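Local structure of F-actin-capping protein subunit alpha (Dictyostelium discoideum, 4AKR) at residues Q5-V8 and Q9-T12; M24-V27 and S28-A32; R101-S104 and G105-E108; T140-E144 and G145-T149; L233-H236 and T237-N241. The protein caps the fast-growing barbed ends of actin filaments independently of calcium, blocking subunit exchange at those ends without severing the filaments. One frame throughout, in Å; residues are numbered along the deposited sequence.

Interaction 1: Q5-V8 and Q9-T12; sequences QELV and QIAT
Thr12 grips the carbonyl oxygen of Val8 with two bonds. Its hydroxyl donates from Thr12 OG1 to Val8 O over 2.9 Å, while its backbone N reaches the same Val8 O at 3.1 Å. The two donors arrive from opposite faces of the carbonyl plane, the hydroxyl standing 35° out of it and well off a lone pair. The hydroxyl's share of this depends on a first torsion that sets OG1 beside the Thr12 nitrogen (chi1 -64°), turning it back toward the preceding turn; the methyl CG2 is thereby sent to the carbonyl side. Ordinary i to i+4 bonds precede it, from Gln9 N to Gln5 O and from Ile10 N to Glu6 O, both 3.0 Å, whereas the link from Ala11 N to Leu7 O is weak. The contact is thus one continuous piece of alpha helix, part of helix 4-16, the first helix of the chain, and it illustrates how a threonine side chain can return a hydroxyl to the backbone one turn earlier. Nearer the start of the helix, the carboxylate of Glu6 accepts from the backbone nitrogens of Ala2 and Ser3. Ile10 runs its CG1 past Glu6 O at 3.2 Å, and the apolar contact comes at the end of that branch, where Ile10 CD1 meets Leu7 CD2 at 4.3 Å. Leu7 also packs on an apolar side chain of the other protein chain. Val8 and Ala11 are buried against the loop that follows helix 23-31, Val8 on Leu39 and Leu40, Ala11 on Leu34 and Leu40.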
# COMPACT_ATOMS: atom_id res chain seq x y z
N GLN A 5 -11.29 -25.34 2.22
CA GLN A 5 -10.12 -24.92 2.97
C GLN A 5 -9.29 -23.90 2.20
O GLN A 5 -8.67 -23.01 2.79
CB GLN A 5 -9.24 -26.11 3.32
CG GLN A 5 -8.01 -25.73 4.13
CD GLN A 5 -8.36 -24.92 5.37
OE1 GLN A 5 -9.13 -25.36 6.22
NE2 GLN A 5 -7.79 -23.72 5.48
N GLU A 6 -9.27 -24.03 0.88
CA GLU A 6 -8.52 -23.08 0.05
C GLU A 6 -9.20 -21.72 0.12
O GLU A 6 -8.54 -20.69 0.27
CB GLU A 6 -8.46 -23.58 -1.40
CG GLU A 6 -7.62 -24.84 -1.58
CD GLU A 6 -7.58 -25.31 -3.02
OE1 GLU A 6 -8.65 -25.61 -3.56
OE2 GLU A 6 -6.48 -25.37 -3.60
N LEU A 7 -10.53 -21.72 0.04
CA LEU A 7 -11.32 -20.50 0.13
C LEU A 7 -11.12 -19.88 1.51
O LEU A 7 -11.18 -18.65 1.67
CB LEU A 7 -12.80 -20.80 -0.09
CG LEU A 7 -13.19 -21.25 -1.50
CD1 LEU A 7 -14.70 -21.40 -1.58
CD2 LEU A 7 -12.69 -20.23 -2.52
N VAL A 8 -10.87 -20.73 2.51
CA VAL A 8 -10.64 -20.26 3.88
C VAL A 8 -9.28 -19.57 3.98
O VAL A 8 -9.14 -18.55 4.65
CB VAL A 8 -10.69 -21.44 4.89
CG1 VAL A 8 -10.04 -21.03 6.20
CG2 VAL A 8 -12.14 -21.85 5.12
N GLN A 9 -8.27 -20.13 3.32
CA GLN A 9 -6.94 -19.54 3.37
C GLN A 9 -6.91 -18.21 2.63
O GLN A 9 -6.16 -17.31 3.01
CB GLN A 9 -5.90 -20.47 2.74
CG GLN A 9 -4.47 -19.92 2.79
CD GLN A 9 -3.88 -19.92 4.19
OE1 GLN A 9 -3.71 -20.98 4.80
NE2 GLN A 9 -3.55 -18.74 4.71
N ILE A 10 -7.72 -18.08 1.58
CA ILE A 10 -7.76 -16.83 0.82
C ILE A 10 -8.26 -15.70 1.71
O ILE A 10 -7.62 -14.65 1.82
CB ILE A 10 -8.69 -16.95 -0.43
CG1 ILE A 10 -8.10 -17.95 -1.42
CG2 ILE A 10 -8.86 -15.59 -1.10
CD1 ILE A 10 -8.95 -18.16 -2.65
N ALA A 11 -9.40 -15.93 2.36
CA ALA A 11 -10.01 -14.95 3.25
C ALA A 11 -9.15 -14.62 4.46
O ALA A 11 -9.22 -13.51 4.98
CB ALA A 11 -11.38 -15.43 3.70
N THR A 12 -8.34 -15.58 4.92
CA THR A 12 -7.47 -15.36 6.07
C THR A 12 -6.43 -14.33 5.69
O THR A 12 -6.10 -13.44 6.46
CB THR A 12 -6.76 -16.66 6.52
OG1 THR A 12 -7.72 -17.61 6.97
CG2 THR A 12 -5.79 -16.38 7.67

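Interaction 2: M24-V27 and S28-A32; sequences MEVV and SDVRA
Arg31 lies alongside Val27, one helical turn earlier, and the two side chains point the same way. Its CB sits 3.5 Å from Val27 O, and CG comes closer still, 3.2 Å from that oxygen. CD moves on to the Val27 methyl CG1, and NE settles 3.7 Å from the same CG1. Beyond NE the guanidinium turns to Glu37, which forms a salt bridge with NH1. The chain stays extended from CG to NE, so its apolar part runs along the valine before the charge is delivered. Elsewhere in helix 23-31, the side chains of Val26 and Val30 cross obliquely, Val26 CG1 to Val30 CG2 at 4.1 Å, and Val30 also rests on Ala11, Phe14 and Leu15 of helix 4-16, joining two helices of the N-terminal helical part. Ser28 N bonds to Met24 O, with a weak second bond from Ser28 OG. Asp29 sets its carboxylate beside its own nitrogen (chi1 -64°), which carries OD2 to 3.1 Å from Glu25 O, two oxygens that both carry partial negative charge. An acidic side chain of the other protein chain also comes close to OD2. This electronegative setting, on a buried residue, would probably raise the proton affinity of Asp29.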
# COMPACT_ATOMS: atom_id res chain seq x y z
N MET A 24 -12.29 -3.52 10.53
CA MET A 24 -13.69 -3.85 10.41
C MET A 24 -14.26 -3.64 9.01
O MET A 24 -15.16 -4.38 8.60
CB MET A 24 -14.50 -3.09 11.46
CG MET A 24 -14.31 -3.67 12.87
SD MET A 24 -14.48 -5.50 12.91
CE MET A 24 -16.25 -5.69 13.17
N GLU A 25 -13.78 -2.64 8.27
CA GLU A 25 -14.28 -2.44 6.91
C GLU A 25 -13.87 -3.64 6.07
O GLU A 25 -14.62 -4.10 5.21
CB GLU A 25 -13.72 -1.15 6.28
CG GLU A 25 -14.40 0.15 6.71
CD GLU A 25 -13.96 0.63 8.07
OE1 GLU A 25 -12.83 0.28 8.48
OE2 GLU A 25 -14.72 1.36 8.73
N VAL A 26 -12.67 -4.15 6.32
CA VAL A 26 -12.17 -5.31 5.59
C VAL A 26 -12.89 -6.58 6.05
O VAL A 26 -13.20 -7.45 5.23
CB VAL A 26 -10.64 -5.46 5.78
CG1 VAL A 26 -10.15 -6.77 5.17
CG2 VAL A 26 -9.91 -4.28 5.14
N VAL A 27 -13.16 -6.70 7.35
CA VAL A 27 -13.86 -7.89 7.85
C VAL A 27 -15.25 -7.99 7.20
O VAL A 27 -15.74 -9.09 6.94
CB VAL A 27 -14.02 -7.88 9.40
CG1 VAL A 27 -14.84 -9.07 9.85
CG2 VAL A 27 -12.66 -7.93 10.07
N SER A 28 -15.88 -6.85 6.95
CA SER A 28 -17.20 -6.83 6.32
C SER A 28 -17.14 -7.28 4.88
O SER A 28 -17.95 -8.08 4.45
CB SER A 28 -17.81 -5.42 6.36
OG SER A 28 -18.26 -5.10 7.67
N ASP A 29 -16.17 -6.75 4.14
CA ASP A 29 -16.03 -7.13 2.74
C ASP A 29 -15.80 -8.63 2.63
O ASP A 29 -16.42 -9.30 1.81
CB ASP A 29 -14.85 -6.39 2.09
CG ASP A 29 -15.06 -4.88 2.04
OD1 ASP A 29 -16.21 -4.43 1.87
OD2 ASP A 29 -14.06 -4.15 2.15
N VAL A 30 -14.91 -9.16 3.47
CA VAL A 30 -14.61 -10.59 3.44
C VAL A 30 -15.84 -11.46 3.74
O VAL A 30 -16.21 -12.32 2.94
CB VAL A 30 -13.49 -10.94 4.43
CG1 VAL A 30 -13.22 -12.43 4.40
CG2 VAL A 30 -12.23 -10.18 4.06
N ARG A 31 -16.47 -11.22 4.88
CA ARG A 31 -17.65 -11.99 5.25
C ARG A 31 -18.70 -12.00 4.13
O ARG A 31 -19.44 -12.97 3.97
CB ARG A 31 -18.28 -11.43 6.54
CG ARG A 31 -17.46 -11.71 7.80
CD ARG A 31 -18.18 -11.27 9.07
NE ARG A 31 -17.43 -11.61 10.28
CZ ARG A 31 -17.20 -12.86 10.70
NH1 ARG A 31 -17.67 -13.89 10.02
NH2 ARG A 31 -16.51 -13.07 11.82
N ALA A 32 -18.75 -10.93 3.35
CA ALA A 32 -19.73 -10.84 2.28
C ALA A 32 -19.28 -11.59 1.03
O ALA A 32 -20.02 -11.69 0.05
CB ALA A 32 -20.02 -9.39 1.95

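Interaction 3: R101-S104 and G105-E108; sequences RSAS and GEIE
Ala103 to Glu106 carry the chain round a bend at the end of strand 96-102, with Gly105 at a positive phi that suits a residue lacking a side chain. Glu106 reaches back across this bend. Its OE1 accepts from Ser104 N at 2.8 Å, met on the syn side and 19° out of the carboxylate plane. The side chain gets there by folding: CG is placed beside the Glu106 nitrogen, and a bend at chi2 (70°) curls the acid back over the residues it follows. OE1 also lies 3.2 Å from Ala103 CA and 3.4 Å from Ala103 CB. Arg101 approaches the same carboxylate at about a right angle, the two planes 79° apart. Its NH1 makes a long salt bridge of 3.9 Å with Glu106 OE1, and OE2 lies at the guanidinium edge, in its plane, at a similar distance from NH2. NH1 also gives a weak bond to Ser102 O. Next to these polar groups Ala103 CB touches Ile107 CD1 at 4.0 Å, and Ile107 is itself buried on Leu80 of strand 78-81. Glu106 leans on Leu80 too, and on Val87 of strand 86-91, so the loop toward helix 112-129 is laid over the four-stranded sheet to which strand 96-102 belongs. The chemistry is that of a carboxylate used chiefly as a backbone acceptor: the short bond to Ser104 N fixes the acid across the bend, while the distant guanidinium probably adds a looser electrostatic attraction at the surface.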
# COMPACT_ATOMS: atom_id res chain seq x y z
N ARG A 101 -9.00 -6.98 36.07
CA ARG A 101 -8.70 -7.40 37.43
C ARG A 101 -7.29 -7.00 37.83
O ARG A 101 -6.47 -6.65 36.98
CB ARG A 101 -8.86 -8.92 37.58
CG ARG A 101 -7.79 -9.76 36.89
CD ARG A 101 -7.93 -11.21 37.32
NE ARG A 101 -7.06 -12.14 36.62
CZ ARG A 101 -5.77 -12.32 36.89
NH1 ARG A 101 -5.18 -11.63 37.85
NH2 ARG A 101 -5.07 -13.23 36.21
N SER A 102 -7.01 -7.06 39.12
CA SER A 102 -5.71 -6.72 39.65
C SER A 102 -4.75 -7.87 39.38
O SER A 102 -5.15 -9.04 39.41
CB SER A 102 -5.79 -6.51 41.15
OG SER A 102 -6.73 -5.52 41.48
N ALA A 103 -3.49 -7.55 39.10
CA ALA A 103 -2.50 -8.59 38.87
C ALA A 103 -2.28 -9.29 40.22
O ALA A 103 -2.43 -8.68 41.27
CB ALA A 103 -1.20 -7.98 38.37
N SER A 104 -1.95 -10.57 40.18
CA SER A 104 -1.74 -11.30 41.41
C SER A 104 -0.48 -12.16 41.37
O SER A 104 -0.45 -13.24 41.95
CB SER A 104 -2.97 -12.15 41.72
OG SER A 104 -3.34 -12.95 40.60
N GLY A 105 0.54 -11.67 40.68
CA GLY A 105 1.79 -12.40 40.57
C GLY A 105 2.42 -12.38 39.19
O GLY A 105 3.59 -12.77 39.04
N GLU A 106 1.67 -11.93 38.19
CA GLU A 106 2.16 -11.86 36.81
C GLU A 106 3.35 -10.92 36.66
O GLU A 106 4.20 -11.10 35.79
CB GLU A 106 1.06 -11.38 35.86
CG GLU A 106 -0.14 -12.31 35.74
CD GLU A 106 -0.98 -12.34 37.00
OE1 GLU A 106 -1.30 -11.27 37.54
OE2 GLU A 106 -1.33 -13.45 37.44
N ILE A 107 3.41 -9.91 37.51
CA ILE A 107 4.50 -8.94 37.47
C ILE A 107 5.66 -9.43 38.32
O ILE A 107 5.47 -9.80 39.48
CB ILE A 107 4.01 -7.57 37.97
CG1 ILE A 107 2.81 -7.11 37.13
CG2 ILE A 107 5.15 -6.55 37.92
CD1 ILE A 107 2.12 -5.85 37.64
N GLU A 108 6.86 -9.43 37.75
CA GLU A 108 8.04 -9.86 38.49
C GLU A 108 8.51 -8.74 39.41
O GLU A 108 9.14 -7.78 38.96
CB GLU A 108 9.15 -10.25 37.51
CG GLU A 108 8.86 -11.54 36.77
CD GLU A 108 9.84 -11.79 35.64
OE1 GLU A 108 11.06 -11.73 35.89
OE2 GLU A 108 9.37 -12.04 34.51

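Interaction 4: T140-E144 and G145-T149; sequences TKVSE and GIKIT
Thr140 and Lys147 pair across a beta hairpin, formed where strand 134-142 turns into strand 145-158 at the edge, within this chain, of the five-stranded antiparallel sheet. The turn, Val142 to Gly145, is of type I. Among the backbone bonds, Lys147 N to Thr140 O is nearly straight, 2.9 Å long with 175° at the hydrogen and lying almost along the C=O axis. Its return, from Thr140 N to Lys147 O, is weak. Val142 and Gly145 bond in both directions: Val142 N meets Gly145 O at 2.7 Å, while the 2.5 Å from Gly145 N to Val142 O is doubtfully short.

Apolar contacts gather on the face carrying Thr140, Val142 and Lys147. The side chains of Thr140 and Lys147 lie side by side, Thr140 CG2 3.7 Å from Lys147 CE, while Val142 crosses Lys147 at about a right angle, Val142 CG1 to Lys147 CB 3.9 Å. Lys147 begins with CG anti to its nitrogen (chi1 175°), which lets its aliphatic part run beside the threonine methyl. Ile146, on the other face, is buried against Tyr114 of helix 112-129 and Phe175.

Polar side chains lead outward: Lys141 NZ makes salt bridges to Glu108 and Asp110, and Thr140 OG1 hydrogen-bonds to Glu108. At the non-hydrogen-bonded pair of Lys141 and Ile146, Lys141 CA directs its C-H to Gly145 O, 3.5 Å away.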
# COMPACT_ATOMS: atom_id res chain seq x y z
N THR A 140 11.13 -8.64 32.60
CA THR A 140 11.32 -10.06 32.86
C THR A 140 12.81 -10.38 33.02
O THR A 140 13.66 -9.69 32.46
CB THR A 140 10.75 -10.91 31.73
OG1 THR A 140 10.82 -12.30 32.10
CG2 THR A 140 11.54 -10.70 30.46
N LYS A 141 13.10 -11.43 33.78
CA LYS A 141 14.47 -11.86 34.02
C LYS A 141 14.93 -12.82 32.92
O LYS A 141 14.21 -13.75 32.55
CB LYS A 141 14.59 -12.57 35.37
CG LYS A 141 14.48 -11.65 36.58
CD LYS A 141 14.51 -12.44 37.88
CE LYS A 141 13.25 -13.28 38.05
NZ LYS A 141 12.05 -12.43 38.23
N VAL A 142 16.12 -12.57 32.40
CA VAL A 142 16.70 -13.42 31.36
C VAL A 142 18.14 -13.73 31.74
O VAL A 142 18.74 -13.01 32.55
CB VAL A 142 16.68 -12.72 29.98
CG1 VAL A 142 15.25 -12.45 29.58
CG2 VAL A 142 17.47 -11.43 30.03
N SER A 143 18.69 -14.79 31.16
CA SER A 143 20.06 -15.23 31.44
C SER A 143 21.06 -14.10 31.67
O SER A 143 21.78 -14.09 32.67
CB SER A 143 20.57 -16.11 30.30
OG SER A 143 19.72 -17.23 30.11
N GLU A 144 21.10 -13.16 30.74
CA GLU A 144 22.01 -12.02 30.82
C GLU A 144 21.58 -10.94 31.81
O GLU A 144 22.22 -9.88 31.90
CB GLU A 144 22.19 -11.40 29.43
CG GLU A 144 20.89 -10.96 28.78
CD GLU A 144 20.09 -12.11 28.18
OE1 GLU A 144 19.76 -13.07 28.90
OE2 GLU A 144 19.78 -12.04 26.97
N GLY A 145 20.50 -11.18 32.55
CA GLY A 145 20.04 -10.18 33.51
C GLY A 145 18.58 -9.80 33.36
O GLY A 145 17.69 -10.63 33.55
N ILE A 146 18.33 -8.54 33.01
CA ILE A 146 16.96 -8.05 32.84
C ILE A 146 16.61 -7.56 31.44
O ILE A 146 17.37 -6.83 30.81
CB ILE A 146 16.66 -6.89 33.80
CG1 ILE A 146 16.74 -7.37 35.25
CG2 ILE A 146 15.28 -6.30 33.50
CD1 ILE A 146 16.74 -6.26 36.27
N LYS A 147 15.43 -7.95 30.97
CA LYS A 147 14.96 -7.50 29.67
C LYS A 147 13.73 -6.61 29.87
O LYS A 147 12.71 -7.04 30.41
CB LYS A 147 14.59 -8.68 28.77
CG LYS A 147 13.98 -8.22 27.44
CD LYS A 147 13.66 -9.36 26.48
CE LYS A 147 12.50 -10.21 26.97
NZ LYS A 147 12.06 -11.19 25.94
N ILE A 148 13.84 -5.35 29.44
CA ILE A 148 12.72 -4.42 29.54
C ILE A 148 12.23 -4.14 28.13
O ILE A 148 13.00 -3.66 27.31
CB ILE A 148 13.14 -3.09 30.19
CG1 ILE A 148 13.66 -3.35 31.61
CG2 ILE A 148 11.96 -2.12 30.22
CD1 ILE A 148 12.68 -4.08 32.50
N THR A 149 10.97 -4.47 27.86
CA THR A 149 10.40 -4.26 26.53
C THR A 149 9.47 -3.05 26.50
O THR A 149 8.48 -2.99 27.23
CB THR A 149 9.62 -5.50 26.07
OG1 THR A 149 10.46 -6.66 26.19
CG2 THR A 149 9.19 -5.35 24.62

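Interaction 5: L233-H236 and T237-N241; sequences LNLH and TALDN
His236 and Asp240 lean over the same side of the helix, one turn apart, with ring and carboxylate planes 46° from each other. Their nearest side-chain approach is His236 CD2 to Asp240 OD2, 4.0 Å, a loose meeting rather than a bond. With CG anti to the backbone nitrogen (chi1 -164°), the histidine ring is carried to the other protein chain, to which both its nitrogens hydrogen-bond, NE2 to a polar side chain and ND1 to a basic one. Asp240 OD1 has a weak bond to that chain as well. All this lies on helix 217-248, the long helix that in capping proteins runs across the sheet and packs against the partner subunit of the heterodimer; here Leu235 rests on the backbone of the other chain and Ala238 on one of its polar side chains. Leu239 sets its CG beside its own nitrogen, bringing that atom to 3.1 Å from Leu235 O and 3.9 Å from Leu235 CD1, so the two leucines meet at a slant. Thr237 turns its hydroxyl back to Leu233. There Leu233 O accepts twice, from Thr237 N at 2.9 Å and from Thr237 OG1 at 3.0 Å, the hydroxyl standing 39° above the carbonyl plane. Leu233 CD1 comes within 3.8 Å of the same OG1, flanking the exposed threonine with a methyl group. Backbone bonds one turn long continue the series, Ala238 N to Asn234 O spanning 2.8 Å.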
# COMPACT_ATOMS: atom_id res chain seq x y z
N LEU A 233 14.81 9.95 16.34
CA LEU A 233 14.86 11.28 15.74
C LEU A 233 15.59 11.18 14.41
O LEU A 233 15.16 11.72 13.40
CB LEU A 233 15.61 12.26 16.66
CG LEU A 233 16.13 13.52 15.96
CD1 LEU A 233 14.99 14.22 15.24
CD2 LEU A 233 16.78 14.44 16.99
N ASN A 234 16.71 10.46 14.41
CA ASN A 234 17.49 10.28 13.20
C ASN A 234 16.69 9.54 12.14
O ASN A 234 16.69 9.93 10.98
CB ASN A 234 18.78 9.52 13.51
CG ASN A 234 19.80 10.39 14.19
OD1 ASN A 234 19.85 11.60 13.96
ND2 ASN A 234 20.64 9.79 15.02
N LEU A 235 16.00 8.48 12.55
CA LEU A 235 15.19 7.72 11.62
C LEU A 235 14.08 8.60 11.04
O LEU A 235 13.75 8.51 9.86
CB LEU A 235 14.57 6.51 12.31
CG LEU A 235 13.48 5.80 11.50
CD1 LEU A 235 14.02 5.41 10.13
CD2 LEU A 235 12.99 4.58 12.27
N HIS A 236 13.50 9.45 11.88
CA HIS A 236 12.43 10.34 11.45
C HIS A 236 12.99 11.32 10.43
O HIS A 236 12.37 11.58 9.41
CB HIS A 236 11.84 11.09 12.65
CG HIS A 236 10.51 11.73 12.37
ND1 HIS A 236 9.74 12.29 13.37
CD2 HIS A 236 9.80 11.87 11.22
CE1 HIS A 236 8.62 12.76 12.84
NE2 HIS A 236 8.63 12.51 11.54
N THR A 237 14.18 11.85 10.72
CA THR A 237 14.83 12.80 9.83
C THR A 237 15.11 12.12 8.50
O THR A 237 14.77 12.64 7.44
CB THR A 237 16.16 13.29 10.41
OG1 THR A 237 15.91 14.05 11.60
CG2 THR A 237 16.90 14.15 9.41
N ALA A 238 15.73 10.95 8.57
CA ALA A 238 16.05 10.18 7.38
C ALA A 238 14.80 9.95 6.54
O ALA A 238 14.84 10.00 5.31
CB ALA A 238 16.66 8.85 7.78
N LEU A 239 13.67 9.71 7.21
CA LEU A 239 12.42 9.48 6.50
C LEU A 239 11.93 10.72 5.77
O LEU A 239 11.38 10.62 4.68
CB LEU A 239 11.34 8.96 7.45
CG LEU A 239 11.55 7.51 7.88
CD1 LEU A 239 10.40 7.05 8.76
CD2 LEU A 239 11.68 6.62 6.63
N ASP A 240 12.14 11.90 6.36
CA ASP A 240 11.71 13.14 5.72
C ASP A 240 12.57 13.44 4.50
O ASP A 240 12.07 13.88 3.46
CB ASP A 240 11.78 14.32 6.70
CG ASP A 240 10.61 14.36 7.68
OD1 ASP A 240 9.52 13.84 7.35
OD2 ASP A 240 10.78 14.93 8.78
N ASN A 241 13.87 13.19 4.63
CA ASN A 241 14.81 13.41 3.53
C ASN A 241 14.47 12.46 2.37
O ASN A 241 14.42 12.87 1.21
CB ASN A 241 16.24 13.12 3.99
CG ASN A 241 16.69 14.02 5.11
OD1 ASN A 241 17.55 13.64 5.92
ND2 ASN A 241 16.14 15.23 5.16

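In the fold
Each of the five contacts is local, within one continuous stretch, so none encloses another and none cross; along the chain they follow in series. Interactions 1, 2 and 5 each span a helical turn. The first two sit on successive helices, 4-16 and 23-31, which touch where Ala11 CB meets Val30 CG1 at 3.6 Å. Farther on, interaction 3 leaves strand 96-102 of the four-stranded sheet, and interaction 4 closes a tight hairpin turn at one edge, within this chain, of the five-stranded sheet. The salt bridge of Glu108 with Lys141 ties these two regions together. Interaction 5 stands apart on helix 217-248, its nearest atoms about 16 Å from those of interaction 4.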